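Local coordinates for protein aminoacyl-histidine dipeptidase (Vibrio alginolyticus, PDB 3MRU) that probably hydrolyses dipeptides, Xaa-His substrates such as carnosine among them, as a zinc-dependent metallopeptidase of the M20C family, at residues Gly227-Leu239 / Phe253-Ala266. Residues are numbered along the deposited sequence; the frame is centred on the assembly and turned at random.
Sequences GRGNANKLIGRFL and FRGGSLRNAIPREA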
ATOM      1  N   GLY A 227      -0.058   0.770 -19.040  1.00 92.65           N
ATOM      2  CA  GLY A 227      -0.609   1.779 -19.927  1.00 92.25           C
ATOM      3  C   GLY A 227      -1.992   2.288 -19.559  1.00 92.00           C
ATOM      4  O   GLY A 227      -2.535   3.137 -20.274  1.00 92.32           O
ATOM      5  N   ARG A 228      -2.554   1.796 -18.447  1.00 86.80           N
ATOM      6  CA  ARG A 228      -3.981   1.980 -18.127  1.00 86.15           C
ATOM      7  C   ARG A 228      -4.443   3.431 -18.203  1.00 84.98           C
ATOM      8  O   ARG A 228      -3.748   4.328 -17.754  1.00 84.97           O
ATOM      9  CB  ARG A 228      -4.309   1.410 -16.757  1.00113.83           C
ATOM     10  CG  ARG A 228      -3.789   0.016 -16.526  1.00116.24           C
ATOM     11  CD  ARG A 228      -4.861  -1.095 -16.636  1.00120.15           C
ATOM     12  NE  ARG A 228      -4.257  -2.412 -16.394  1.00123.12           N
ATOM     13  CZ  ARG A 228      -3.960  -2.905 -15.186  1.00124.61           C
ATOM     14  NH1 ARG A 228      -4.232  -2.218 -14.077  1.00125.88           N
ATOM     15  NH2 ARG A 228      -3.395  -4.099 -15.081  1.00124.82           N
ATOM     16  N   GLY A 229      -5.613   3.653 -18.782  1.00 74.55           N
ATOM     17  CA  GLY A 229      -6.102   5.000 -18.997  1.00 73.61           C
ATOM     18  C   GLY A 229      -6.724   5.568 -17.746  1.00 73.00           C
ATOM     19  O   GLY A 229      -7.115   4.822 -16.860  1.00 73.14           O
ATOM     20  N   ASN A 230      -6.816   6.891 -17.671  1.00 78.11           N
ATOM     21  CA  ASN A 230      -7.395   7.556 -16.515  1.00 77.13           C
ATOM     22  C   ASN A 230      -8.626   8.271 -17.047  1.00 76.60           C
ATOM     23  O   ASN A 230      -8.538   9.299 -17.733  1.00 76.77           O
ATOM     24  CB  ASN A 230      -6.345   8.485 -15.876  1.00 74.63           C
ATOM     25  CG  ASN A 230      -6.880   9.302 -14.712  1.00 74.19           C
ATOM     26  OD1 ASN A 230      -6.352   9.217 -13.609  1.00 74.28           O
ATOM     27  ND2 ASN A 230      -7.893  10.128 -14.960  1.00 73.53           N
ATOM     28  N   ALA A 231      -9.780   7.696 -16.733  1.00 80.85           N
ATOM     29  CA  ALA A 231     -11.083   8.201 -17.187  1.00 80.04           C
ATOM     30  C   ALA A 231     -11.245   9.732 -17.040  1.00 79.28           C
ATOM     31  O   ALA A 231     -11.725  10.401 -17.967  1.00 79.07           O
ATOM     32  CB  ALA A 231     -12.195   7.460 -16.445  1.00 57.36           C
ATOM     33  N   ASN A 232     -10.827  10.261 -15.883  1.00 67.32           N
ATOM     34  CA  ASN A 232     -10.923  11.682 -15.562  1.00 66.09           C
ATOM     35  C   ASN A 232     -10.228  12.491 -16.590  1.00 65.38           C
ATOM     36  O   ASN A 232     -10.760  13.475 -17.079  1.00 65.14           O
ATOM     37  CB  ASN A 232     -10.263  11.979 -14.219  1.00 67.38           C
ATOM     38  CG  ASN A 232     -11.159  11.653 -13.041  1.00 67.05           C
ATOM     39  OD1 ASN A 232     -12.366  11.884 -13.092  1.00 66.60           O
ATOM     40  ND2 ASN A 232     -10.569  11.133 -11.963  1.00 65.00           N
ATOM     41  N   LYS A 233      -9.019  12.056 -16.916  1.00 67.74           N
ATOM     42  CA  LYS A 233      -8.143  12.842 -17.769  1.00 67.19           C
ATOM     43  C   LYS A 233      -8.561  12.781 -19.226  1.00 67.07           C
ATOM     44  O   LYS A 233      -8.487  13.769 -19.947  1.00 66.89           O
ATOM     45  CB  LYS A 233      -6.671  12.455 -17.560  1.00 62.67           C
ATOM     46  CG  LYS A 233      -6.166  12.862 -16.206  1.00 60.69           C
ATOM     47  CD  LYS A 233      -4.877  13.638 -16.298  1.00 60.19           C
ATOM     48  CE  LYS A 233      -5.021  14.992 -17.007  1.00 58.97           C
ATOM     49  NZ  LYS A 233      -3.689  15.664 -17.212  1.00 56.97           N
ATOM     50  N   LEU A 234      -9.038  11.626 -19.651  1.00 57.85           N
ATOM     51  CA  LEU A 234      -9.463  11.492 -21.022  1.00 58.59           C
ATOM     52  C   LEU A 234     -10.639  12.428 -21.352  1.00 59.22           C
ATOM     53  O   LEU A 234     -10.636  13.122 -22.368  1.00 59.14           O
ATOM     54  CB  LEU A 234      -9.759  10.024 -21.327  1.00 56.68           C
ATOM     55  CG  LEU A 234      -8.509   9.149 -21.110  1.00 56.89           C
ATOM     56  CD1 LEU A 234      -8.777   7.663 -21.275  1.00 56.40           C
ATOM     57  CD2 LEU A 234      -7.320   9.573 -21.999  1.00 56.92           C
ATOM     58  N   ILE A 235     -11.620  12.488 -20.462  1.00 62.20           N
ATOM     59  CA  ILE A 235     -12.730  13.412 -20.647  1.00 62.93           C
ATOM     60  C   ILE A 235     -12.312  14.872 -20.498  1.00 63.11           C
ATOM     61  O   ILE A 235     -12.988  15.759 -20.979  1.00 63.10           O
ATOM     62  CB  ILE A 235     -13.880  13.106 -19.690  1.00 82.78           C
ATOM     63  CG1 ILE A 235     -14.252  11.628 -19.785  1.00 83.62           C
ATOM     64  CG2 ILE A 235     -15.087  13.985 -20.020  1.00 83.46           C
ATOM     65  CD1 ILE A 235     -14.752  11.107 -21.161  1.00 93.58           C
ATOM     66  N   GLY A 236     -11.209  15.124 -19.815  1.00 54.31           N
ATOM     67  CA  GLY A 236     -10.737  16.477 -19.689  1.00 55.33           C
ATOM     68  C   GLY A 236     -10.074  16.855 -20.990  1.00 56.46           C
ATOM     69  O   GLY A 236     -10.273  17.949 -21.500  1.00 56.14           O
ATOM     70  N   ARG A 237      -9.288  15.918 -21.524  1.00 75.46           N
ATOM     71  CA  ARG A 237      -8.495  16.126 -22.727  1.00 76.55           C
ATOM     72  C   ARG A 237      -9.426  16.496 -23.856  1.00 76.94           C
ATOM     73  O   ARG A 237      -9.091  17.341 -24.706  1.00 77.21           O
ATOM     74  CB  ARG A 237      -7.753  14.849 -23.086  1.00 87.91           C
ATOM     75  CG  ARG A 237      -6.460  15.053 -23.855  1.00 90.49           C
ATOM     76  CD  ARG A 237      -6.217  13.858 -24.809  1.00 96.15           C
ATOM     77  NE  ARG A 237      -5.797  12.600 -24.156  1.00 98.91           N
ATOM     78  CZ  ARG A 237      -5.424  11.492 -24.806  1.00 99.52           C
ATOM     79  NH1 ARG A 237      -5.395  11.449 -26.142  1.00 99.46           N
ATOM     80  NH2 ARG A 237      -5.064  10.418 -24.115  1.00 99.98           N
ATOM     81  N   PHE A 238     -10.608  15.876 -23.845  1.00 68.22           N
ATOM     82  CA  PHE A 238     -11.615  16.143 -24.856  1.00 68.39           C
ATOM     83  C   PHE A 238     -12.148  17.563 -24.778  1.00 68.12           C
ATOM     84  O   PHE A 238     -12.142  18.289 -25.771  1.00 68.27           O
ATOM     85  CB  PHE A 238     -12.753  15.136 -24.781  1.00 91.90           C
ATOM     86  CG  PHE A 238     -13.834  15.378 -25.800  1.00 93.46           C
ATOM     87  CD1 PHE A 238     -13.568  15.244 -27.167  1.00 94.25           C
ATOM     88  CD2 PHE A 238     -15.122  15.742 -25.399  1.00 94.27           C
ATOM     89  CE1 PHE A 238     -14.563  15.473 -28.117  1.00 94.63           C
ATOM     90  CE2 PHE A 238     -16.125  15.972 -26.336  1.00 94.90           C
ATOM     91  CZ  PHE A 238     -15.848  15.841 -27.703  1.00 94.48           C
ATOM     92  N   LEU A 239     -12.589  17.966 -23.595  1.00 64.54           N
ATOM     93  CA  LEU A 239     -13.119  19.313 -23.406  1.00 64.78           C
ATOM     94  C   LEU A 239     -12.048  20.376 -23.615  1.00 65.46           C
ATOM     95  O   LEU A 239     -12.337  21.495 -24.037  1.00 65.53           O
ATOM     96  CB  LEU A 239     -13.717  19.469 -22.010  1.00 65.31           C
ATOM     97  CG  LEU A 239     -14.598  18.374 -21.425  1.00 64.24           C
ATOM     98  CD1 LEU A 239     -14.751  18.575 -19.931  1.00 62.70           C
ATOM     99  CD2 LEU A 239     -15.935  18.343 -22.120  1.00 63.84           C
ATOM    100  N   PHE A 253     -19.354  17.078 -13.688  1.00 75.91           N
ATOM    101  CA  PHE A 253     -18.122  16.324 -13.925  1.00 75.02           C
ATOM    102  C   PHE A 253     -17.915  15.374 -12.727  1.00 75.24           C
ATOM    103  O   PHE A 253     -17.579  15.802 -11.618  1.00 75.40           O
ATOM    104  CB  PHE A 253     -16.921  17.291 -14.080  1.00 66.90           C
ATOM    105  CG  PHE A 253     -15.734  16.729 -14.867  1.00 64.90           C
ATOM    106  CD1 PHE A 253     -15.014  17.556 -15.725  1.00 63.42           C
ATOM    107  CD2 PHE A 253     -15.330  15.397 -14.739  1.00 62.48           C
ATOM    108  CE1 PHE A 253     -13.923  17.068 -16.446  1.00 61.91           C
ATOM    109  CE2 PHE A 253     -14.248  14.906 -15.460  1.00 61.12           C
ATOM    110  CZ  PHE A 253     -13.547  15.745 -16.313  1.00 62.02           C
ATOM    111  N   ARG A 254     -18.118  14.086 -12.951  1.00 71.14           N
ATOM    112  CA  ARG A 254     -17.978  13.108 -11.900  1.00 71.37           C
ATOM    113  C   ARG A 254     -17.129  11.976 -12.445  1.00 70.83           C
ATOM    114  O   ARG A 254     -17.443  11.416 -13.503  1.00 71.32           O
ATOM    115  CB  ARG A 254     -19.364  12.588 -11.501  1.00 97.35           C
ATOM    116  CG  ARG A 254     -19.420  11.561 -10.348  1.00100.27           C
ATOM    117  CD  ARG A 254     -19.242  12.223  -8.979  1.00106.72           C
ATOM    118  NE  ARG A 254     -19.458  13.681  -9.051  1.00111.07           N
ATOM    119  CZ  ARG A 254     -20.643  14.289  -8.935  1.00113.10           C
ATOM    120  NH1 ARG A 254     -20.708  15.613  -9.033  1.00113.18           N
ATOM    121  NH2 ARG A 254     -21.763  13.588  -8.724  1.00114.13           N
ATOM    122  N   GLY A 255     -16.067  11.618 -11.737  1.00 59.04           N
ATOM    123  CA  GLY A 255     -15.236  10.526 -12.203  1.00 58.19           C
ATOM    124  C   GLY A 255     -14.563   9.791 -11.090  1.00 57.83           C
ATOM    125  O   GLY A 255     -14.324  10.356 -10.028  1.00 58.03           O
ATOM    126  N   GLY A 256     -14.269   8.523 -11.343  1.00 80.37           N
ATOM    127  CA  GLY A 256     -13.527   7.686 -10.415  1.00 80.45           C
ATOM    128  C   GLY A 256     -14.219   7.450  -9.096  1.00 80.61           C
ATOM    129  O   GLY A 256     -15.253   8.045  -8.827  1.00 80.86           O
ATOM    130  N   SER A 257     -13.622   6.587  -8.272  1.00 67.83           N
ATOM    131  CA  SER A 257     -14.205   6.133  -7.005  1.00 68.05           C
ATOM    132  C   SER A 257     -13.460   6.485  -5.717  1.00 68.12           C
ATOM    133  O   SER A 257     -14.080   6.647  -4.686  1.00 68.30           O
ATOM    134  CB  SER A 257     -14.310   4.614  -7.100  1.00 82.34           C
ATOM    135  OG  SER A 257     -13.089   3.999  -6.723  1.00 83.47           O
ATOM    136  N   LEU A 258     -12.135   6.553  -5.767  1.00 78.36           N
ATOM    137  CA  LEU A 258     -11.315   6.956  -4.623  1.00 78.89           C
ATOM    138  C   LEU A 258      -9.880   7.112  -5.123  1.00 78.76           C
ATOM    139  O   LEU A 258      -9.512   6.494  -6.120  1.00 78.78           O
ATOM    140  CB  LEU A 258     -11.517   6.003  -3.434  1.00 98.30           C
ATOM    141  CG  LEU A 258     -11.496   4.481  -3.642  1.00 98.98           C
ATOM    142  CD1 LEU A 258     -10.599   3.822  -2.585  1.00100.01           C
ATOM    143  CD2 LEU A 258     -12.901   3.898  -3.621  1.00 98.22           C
ATOM    144  N   ARG A 259      -9.082   7.959  -4.481  1.00 87.86           N
ATOM    145  CA  ARG A 259      -7.707   8.222  -4.937  1.00 87.86           C
ATOM    146  C   ARG A 259      -6.904   6.923  -5.118  1.00 87.33           C
ATOM    147  O   ARG A 259      -6.018   6.837  -5.967  1.00 87.22           O
ATOM    148  CB  ARG A 259      -7.002   9.128  -3.923  1.00100.18           C
ATOM    149  CG  ARG A 259      -7.945   9.979  -3.089  1.00102.75           C
ATOM    150  CD  ARG A 259      -7.263  10.492  -1.833  1.00106.44           C
ATOM    151  NE  ARG A 259      -7.324  11.948  -1.731  1.00110.64           N
ATOM    152  CZ  ARG A 259      -8.066  12.602  -0.844  1.00112.43           C
ATOM    153  NH1 ARG A 259      -8.815  11.932   0.023  1.00112.06           N
ATOM    154  NH2 ARG A 259      -8.061  13.928  -0.824  1.00112.95           N
ATOM    155  N   ASN A 260      -7.227   5.928  -4.302  1.00 79.01           N
ATOM    156  CA  ASN A 260      -6.569   4.642  -4.259  1.00 78.00           C
ATOM    157  C   ASN A 260      -6.538   3.885  -5.559  1.00 76.82           C
ATOM    158  O   ASN A 260      -5.715   2.998  -5.724  1.00 76.68           O
ATOM    159  CB  ASN A 260      -7.317   3.785  -3.233  1.00 95.69           C
ATOM    160  CG  ASN A 260      -6.405   2.871  -2.473  1.00 97.05           C
ATOM    161  OD1 ASN A 260      -6.813   1.785  -2.052  1.00 97.96           O
ATOM    162  ND2 ASN A 260      -5.156   3.293  -2.289  1.00 98.75           N
ATOM    163  N   ALA A 261      -7.456   4.219  -6.463  1.00 57.24           N
ATOM    164  CA  ALA A 261      -7.697   3.430  -7.675  1.00 56.23           C
ATOM    165  C   ALA A 261      -7.787   4.259  -8.937  1.00 55.48           C
ATOM    166  O   ALA A 261      -8.527   5.249  -9.002  1.00 55.06           O
ATOM    167  CB  ALA A 261      -8.978   2.622  -7.531  1.00178.12           C
ATOM    168  N   ILE A 262      -7.064   3.805  -9.953  1.00 62.29           N
ATOM    169  CA  ILE A 262      -7.071   4.426 -11.281  1.00 61.67           C
ATOM    170  C   ILE A 262      -8.506   4.495 -11.812  1.00 61.72           C
ATOM    171  O   ILE A 262      -9.143   3.450 -11.972  1.00 62.04           O
ATOM    172  CB  ILE A 262      -6.210   3.617 -12.261  1.00 51.43           C
ATOM    173  CG1 ILE A 262      -4.857   3.280 -11.642  1.00 49.89           C
ATOM    174  CG2 ILE A 262      -5.999   4.403 -13.501  1.00 52.15           C
ATOM    175  CD1 ILE A 262      -4.090   2.152 -12.335  1.00 76.60           C
ATOM    176  N   PRO A 263      -9.019   5.712 -12.093  1.00 70.23           N
ATOM    177  CA  PRO A 263     -10.460   5.837 -12.293  1.00 70.28           C
ATOM    178  C   PRO A 263     -10.854   5.215 -13.618  1.00 70.57           C
ATOM    179  O   PRO A 263     -10.250   5.516 -14.642  1.00 70.85           O
ATOM    180  CB  PRO A 263     -10.688   7.347 -12.300  1.00 65.55           C
ATOM    181  CG  PRO A 263      -9.422   7.915 -12.763  1.00 65.59           C
ATOM    182  CD  PRO A 263      -8.327   6.998 -12.289  1.00 65.89           C
ATOM    183  N   ARG A 264     -11.840   4.330 -13.592  1.00 67.18           N
ATOM    184  CA  ARG A 264     -12.220   3.613 -14.795  1.00 67.55           C
ATOM    185  C   ARG A 264     -13.449   4.192 -15.468  1.00 67.60           C
ATOM    186  O   ARG A 264     -13.632   4.037 -16.669  1.00 68.28           O
ATOM    187  CB  ARG A 264     -12.441   2.147 -14.488  1.00 81.49           C
ATOM    188  CG  ARG A 264     -13.701   1.884 -13.735  1.00 83.28           C
ATOM    189  CD  ARG A 264     -13.878   0.418 -13.537  1.00 86.87           C
ATOM    190  NE  ARG A 264     -12.698  -0.200 -12.943  1.00 88.90           N
ATOM    191  CZ  ARG A 264     -12.514  -1.513 -12.879  1.00 91.23           C
ATOM    192  NH1 ARG A 264     -11.414  -2.008 -12.321  1.00 92.15           N
ATOM    193  NH2 ARG A 264     -13.433  -2.334 -13.389  1.00 92.88           N
ATOM    194  N   GLU A 265     -14.298   4.854 -14.707  1.00 63.33           N
ATOM    195  CA  GLU A 265     -15.492   5.422 -15.279  1.00 63.99           C
ATOM    196  C   GLU A 265     -15.514   6.872 -14.913  1.00 63.11           C
ATOM    197  O   GLU A 265     -15.177   7.218 -13.798  1.00 63.83           O
ATOM    198  CB  GLU A 265     -16.721   4.704 -14.729  1.00103.51           C
ATOM    199  CG  GLU A 265     -18.063   5.374 -15.040  1.00105.20           C
ATOM    200  CD  GLU A 265     -19.251   4.486 -14.679  1.00106.63           C
ATOM    201  OE1 GLU A 265     -20.379   4.732 -15.193  1.00110.43           O
ATOM    202  OE2 GLU A 265     -19.051   3.532 -13.882  1.00111.24           O
ATOM    203  N   ALA A 266     -15.887   7.730 -15.843  1.00 66.69           N
ATOM    204  CA  ALA A 266     -16.001   9.142 -15.547  1.00 66.42           C
ATOM    205  C   ALA A 266     -16.983   9.713 -16.512  1.00 66.60           C
ATOM    206  O   ALA A 266     -17.196   9.154 -17.578  1.00 66.70           O
ATOM    207  CB  ALA A 266     -14.682   9.818 -15.719  1.00 37.73           C
TER
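The ring of F253 turns its edge to helix 231-239: the carbonyl oxygen N232 O lies in the ring plane, 3.7 Å from F253 CZ, and the backbone N of G236 also sits at that edge. I235 and L239 approach the same end of the ring obliquely, L239 CD1 coming to 3.9 Å from F253 CE1, while F324 meets the ring from elsewhere in the chain. With CG anti to the backbone N (chi1 -156°), the phenyl group reaches across from its strand toward the helix, ending at F253 CZ beside N232 O. The side chains of N232 and P263 cross at about a right angle, N232 ND2 standing 3.5 Å from P263 CG and donating a hydrogen bond to V352 O; N232 OD1 lies 3.3 Å from G255 CA. N230, the N-cap residue, packs its amide against P263 CG and CD. One hydrogen bond joins the backbones, A231 N to P263 O (3.1 Å, 160° at the hydrogen), tying the first turn of the helix to the loop. Beside it A231 CB rests against A266 CB (3.5 Å), an apolar contact in a buried interface. Away from the zinc site, helix 231-239 thus runs roughly antiparallel to strand 253-255, at 149° between their directions, in the helix-on-sheet packing of the M20 dimerisation region.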